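PDB 4ABX: DNA repair protein RecN from Deinococcus radiodurans, which may take part in recombinational repair of damaged DNA as an ATP-binding, SMC-like protein, the present chain being its coiled-coil domain. Local coordinates for residues R10-V21 with A155-E166. Sequence-based numbering, arbitrary orientation.
Sequences RARQIDLLAFQV and AAEELAGLEEDE
L17 packs into a hole formed by A155, E158, L159 and L162. Its CD1 lies 3.9 Å from L162 CD1, and its CB faces L159 CB. CD2 runs beside the carboxylate of E158, whose extended chain crosses L17 at about a right angle. I14 is the next knob, among L159, L162, E163 and E166. With CG1 anti to its carbonyl carbon (chi1 -71°), the two branches of I14 part: CG2 meets L159 CD1 at 3.7 Å, while CG1 passes L162 CB and carries CD1 to the E166 carboxylate. L162 answers from the other helix, seated among R10, Q13, I14 and L17. Its CD1 presses on Q13 CG at 3.4 Å. V21 continues the apolar seam, its CG2 3.8 Å from A155 CB.

At the far end R10 reaches across and slides past E166. E166 CG lies at the edge of the R10 guanidinium, near its plane and 3.4 Å from NH1. D165 CB lies above one face, offset toward the rim. The guanidinium and carboxylate planes stand 83° apart. R10 NH1 and E166 OE2 are 4.7 Å apart, so any attraction is probably long-range. Replacing E166 by an alanine takes away CG and the carboxylate, and would probably open a gap beside I14 CD1 and leave the R10 guanidinium freer to turn.

Helices 6-27 and 145-169, from opposite chain ends, supply these residues. The axes of segments 10-21 and 155-166 approach to 9.0 Å, with 148° between their N-to-C directions. Reciprocal knobs-into-holes packing of two roughly antiparallel helices is characteristic of an antiparallel coiled coil, consistent with this SMC-like protein's coiled-coil domain.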
loop_
_atom_site.group_PDB
_atom_site.type_symbol
_atom_site.label_atom_id
_atom_site.label_comp_id
_atom_site.label_asym_id
_atom_site.label_seq_id
_atom_site.Cartn_x
_atom_site.Cartn_y
_atom_site.Cartn_z
ATOM N N ARG A 10 -51.305 51.553 9.564
ATOM C CA ARG A 10 -52.221 50.526 9.084
ATOM C C ARG A 10 -51.811 50.035 7.698
ATOM O O ARG A 10 -51.871 48.839 7.413
ATOM C CB ARG A 10 -53.653 51.050 9.040
ATOM C CG ARG A 10 -54.675 49.993 8.659
ATOM C CD ARG A 10 -55.994 50.616 8.197
ATOM N NE ARG A 10 -56.547 51.542 9.179
ATOM C CZ ARG A 10 -57.196 52.661 8.870
ATOM N NH1 ARG A 10 -57.374 53.004 7.600
ATOM N NH2 ARG A 10 -57.661 53.443 9.833
ATOM N N ALA A 11 -51.409 50.966 6.835
ATOM C CA ALA A 11 -50.982 50.616 5.483
ATOM C C ALA A 11 -49.792 49.662 5.536
ATOM O O ALA A 11 -49.745 48.666 4.812
ATOM C CB ALA A 11 -50.634 51.868 4.687
ATOM N N ARG A 12 -48.835 49.967 6.406
ATOM C CA ARG A 12 -47.654 49.128 6.546
ATOM C C ARG A 12 -48.007 47.769 7.147
ATOM O O ARG A 12 -47.438 46.753 6.768
ATOM C CB ARG A 12 -46.558 49.836 7.363
ATOM C CG ARG A 12 -46.000 51.098 6.682
ATOM C CD ARG A 12 -44.704 51.589 7.325
ATOM N NE ARG A 12 -44.824 51.764 8.770
ATOM C CZ ARG A 12 -45.196 52.894 9.364
ATOM N NH1 ARG A 12 -45.489 53.974 8.644
ATOM N NH2 ARG A 12 -45.274 52.945 10.687
ATOM N N GLN A 13 -48.955 47.751 8.077
ATOM C CA GLN A 13 -49.357 46.496 8.695
ATOM C C GLN A 13 -50.035 45.587 7.673
ATOM O O GLN A 13 -49.847 44.371 7.693
ATOM C CB GLN A 13 -50.272 46.741 9.896
ATOM C CG GLN A 13 -50.665 45.469 10.641
ATOM C CD GLN A 13 -49.510 44.863 11.420
ATOM O OE1 GLN A 13 -49.640 43.793 12.011
ATOM N NE2 GLN A 13 -48.378 45.553 11.431
ATOM N N ILE A 14 -50.819 46.181 6.779
ATOM C CA ILE A 14 -51.435 45.430 5.685
ATOM C C ILE A 14 -50.387 44.741 4.804
ATOM O O ILE A 14 -50.553 43.577 4.444
ATOM C CB ILE A 14 -52.352 46.328 4.821
ATOM C CG1 ILE A 14 -53.610 46.695 5.609
ATOM C CG2 ILE A 14 -52.720 45.634 3.509
ATOM C CD1 ILE A 14 -54.512 47.715 4.919
ATOM N N ASP A 15 -49.315 45.457 4.463
ATOM C CA ASP A 15 -48.239 44.889 3.649
ATOM C C ASP A 15 -47.524 43.760 4.384
ATOM O O ASP A 15 -47.192 42.732 3.798
ATOM C CB ASP A 15 -47.212 45.960 3.268
ATOM C CG ASP A 15 -47.703 46.885 2.167
ATOM O OD1 ASP A 15 -48.640 46.506 1.438
ATOM O OD2 ASP A 15 -47.136 47.989 2.025
ATOM N N LEU A 16 -47.263 43.976 5.669
ATOM C CA LEU A 16 -46.619 42.972 6.511
ATOM C C LEU A 16 -47.397 41.657 6.500
ATOM O O LEU A 16 -46.846 40.591 6.224
ATOM C CB LEU A 16 -46.513 43.497 7.946
ATOM C CG LEU A 16 -46.044 42.536 9.041
ATOM C CD1 LEU A 16 -44.687 41.944 8.696
ATOM C CD2 LEU A 16 -45.987 43.255 10.376
ATOM N N LEU A 17 -48.686 41.739 6.804
ATOM C CA LEU A 17 -49.510 40.546 6.931
ATOM C C LEU A 17 -49.692 39.849 5.584
ATOM O O LEU A 17 -49.615 38.622 5.493
ATOM C CB LEU A 17 -50.866 40.905 7.540
ATOM C CG LEU A 17 -50.823 41.507 8.946
ATOM C CD1 LEU A 17 -52.155 42.187 9.288
ATOM C CD2 LEU A 17 -50.466 40.443 9.980
ATOM N N ALA A 18 -49.931 40.635 4.539
ATOM C CA ALA A 18 -50.094 40.073 3.204
ATOM C C ALA A 18 -48.857 39.267 2.813
ATOM O O ALA A 18 -48.969 38.192 2.227
ATOM C CB ALA A 18 -50.364 41.169 2.184
ATOM N N PHE A 19 -47.683 39.794 3.149
ATOM C CA PHE A 19 -46.414 39.142 2.831
ATOM C C PHE A 19 -46.247 37.838 3.609
ATOM O O PHE A 19 -45.781 36.831 3.075
ATOM C CB PHE A 19 -45.240 40.086 3.136
ATOM C CG PHE A 19 -43.895 39.414 3.100
ATOM C CD1 PHE A 19 -43.424 38.719 4.204
ATOM C CD2 PHE A 19 -43.107 39.470 1.960
ATOM C CE1 PHE A 19 -42.190 38.092 4.174
ATOM C CE2 PHE A 19 -41.869 38.849 1.924
ATOM C CZ PHE A 19 -41.411 38.158 3.031
ATOM N N GLN A 20 -46.628 37.864 4.878
ATOM C CA GLN A 20 -46.530 36.678 5.714
ATOM C C GLN A 20 -47.486 35.575 5.252
ATOM O O GLN A 20 -47.111 34.404 5.190
ATOM C CB GLN A 20 -46.757 37.046 7.179
ATOM C CG GLN A 20 -45.567 37.768 7.792
ATOM C CD GLN A 20 -45.867 38.378 9.151
ATOM O OE1 GLN A 20 -47.024 38.497 9.552
ATOM N NE2 GLN A 20 -44.816 38.767 9.867
ATOM N N VAL A 21 -48.706 35.964 4.901
ATOM C CA VAL A 21 -49.705 35.027 4.388
ATOM C C VAL A 21 -49.254 34.392 3.077
ATOM O O VAL A 21 -49.366 33.178 2.891
ATOM C CB VAL A 21 -51.070 35.725 4.186
ATOM C CG1 VAL A 21 -52.007 34.868 3.337
ATOM C CG2 VAL A 21 -51.699 36.064 5.538
ATOM N N ALA A 155 -53.144 35.662 10.746
ATOM C CA ALA A 155 -52.645 36.773 9.942
ATOM C C ALA A 155 -53.662 37.160 8.878
ATOM O O ALA A 155 -53.901 38.350 8.644
ATOM C CB ALA A 155 -51.307 36.431 9.310
ATOM N N ALA A 156 -54.260 36.151 8.244
ATOM C CA ALA A 156 -55.241 36.380 7.188
ATOM C C ALA A 156 -56.482 37.082 7.728
ATOM O O ALA A 156 -57.033 37.976 7.082
ATOM C CB ALA A 156 -55.624 35.061 6.510
ATOM N N GLU A 157 -56.927 36.662 8.909
ATOM C CA GLU A 157 -58.077 37.281 9.548
ATOM C C GLU A 157 -57.777 38.731 9.920
ATOM O O GLU A 157 -58.560 39.637 9.630
ATOM C CB GLU A 157 -58.503 36.491 10.788
ATOM C CG GLU A 157 -59.621 37.160 11.569
ATOM C CD GLU A 157 -60.239 36.254 12.610
ATOM O OE1 GLU A 157 -59.510 35.421 13.189
ATOM O OE2 GLU A 157 -61.461 36.372 12.845
ATOM N N GLU A 158 -56.634 38.954 10.558
ATOM C CA GLU A 158 -56.259 40.307 10.941
ATOM C C GLU A 158 -56.187 41.209 9.703
ATOM O O GLU A 158 -56.672 42.339 9.711
ATOM C CB GLU A 158 -54.929 40.299 11.694
ATOM C CG GLU A 158 -54.547 41.652 12.267
ATOM C CD GLU A 158 -53.144 41.672 12.836
ATOM O OE1 GLU A 158 -52.556 40.585 13.016
ATOM O OE2 GLU A 158 -52.631 42.777 13.108
ATOM N N LEU A 159 -55.605 40.683 8.633
ATOM C CA LEU A 159 -55.495 41.403 7.370
ATOM C C LEU A 159 -56.862 41.825 6.814
ATOM O O LEU A 159 -57.021 42.939 6.316
ATOM C CB LEU A 159 -54.745 40.541 6.346
ATOM C CG LEU A 159 -54.690 41.032 4.899
ATOM C CD1 LEU A 159 -54.013 42.394 4.816
ATOM C CD2 LEU A 159 -53.969 40.014 4.033
ATOM N N ALA A 160 -57.846 40.936 6.894
ATOM C CA ALA A 160 -59.176 41.251 6.390
ATOM C C ALA A 160 -59.811 42.408 7.159
ATOM O O ALA A 160 -60.483 43.261 6.572
ATOM C CB ALA A 160 -60.074 40.021 6.435
ATOM N N GLY A 161 -59.606 42.431 8.473
ATOM C CA GLY A 161 -60.164 43.483 9.305
ATOM C C GLY A 161 -59.569 44.836 8.970
ATOM O O GLY A 161 -60.264 45.854 8.969
ATOM N N LEU A 162 -58.274 44.851 8.674
ATOM C CA LEU A 162 -57.596 46.099 8.343
ATOM C C LEU A 162 -58.036 46.643 6.988
ATOM O O LEU A 162 -58.268 47.841 6.836
ATOM C CB LEU A 162 -56.077 45.921 8.385
ATOM C CG LEU A 162 -55.506 45.704 9.788
ATOM C CD1 LEU A 162 -53.990 45.589 9.748
ATOM C CD2 LEU A 162 -55.937 46.824 10.718
ATOM N N GLU A 163 -58.157 45.756 6.007
ATOM C CA GLU A 163 -58.623 46.148 4.686
ATOM C C GLU A 163 -60.035 46.729 4.752
ATOM O O GLU A 163 -60.354 47.688 4.051
ATOM C CB GLU A 163 -58.575 44.956 3.731
ATOM C CG GLU A 163 -57.167 44.442 3.477
ATOM C CD GLU A 163 -57.141 43.240 2.561
ATOM O OE1 GLU A 163 -58.141 42.494 2.530
ATOM O OE2 GLU A 163 -56.122 43.044 1.866
ATOM N N GLU A 164 -60.877 46.149 5.603
ATOM C CA GLU A 164 -62.236 46.648 5.775
ATOM C C GLU A 164 -62.244 48.032 6.416
ATOM O O GLU A 164 -63.040 48.896 6.037
ATOM C CB GLU A 164 -63.072 45.679 6.612
ATOM C CG GLU A 164 -64.520 46.118 6.782
ATOM C CD GLU A 164 -65.316 45.178 7.661
ATOM O OE1 GLU A 164 -65.698 44.088 7.183
ATOM O OE2 GLU A 164 -65.563 45.529 8.834
ATOM N N ASP A 165 -61.360 48.239 7.390
ATOM C CA ASP A 165 -61.261 49.529 8.064
ATOM C C ASP A 165 -60.884 50.618 7.067
ATOM O O ASP A 165 -61.379 51.743 7.143
ATOM C CB ASP A 165 -60.228 49.480 9.193
ATOM C CG ASP A 165 -60.617 48.522 10.303
ATOM O OD1 ASP A 165 -61.828 48.309 10.512
ATOM O OD2 ASP A 165 -59.708 47.979 10.969
ATOM N N GLU A 166 -60.000 50.278 6.134
ATOM C CA GLU A 166 -59.584 51.225 5.109
ATOM C C GLU A 166 -60.734 51.588 4.183
ATOM O O GLU A 166 -60.944 52.760 3.884
ATOM C CB GLU A 166 -58.408 50.683 4.298
ATOM C CG GLU A 166 -57.052 51.082 4.848
ATOM C CD GLU A 166 -55.915 50.689 3.927
ATOM O OE1 GLU A 166 -56.137 49.836 3.041
ATOM O OE2 GLU A 166 -54.804 51.239 4.088
#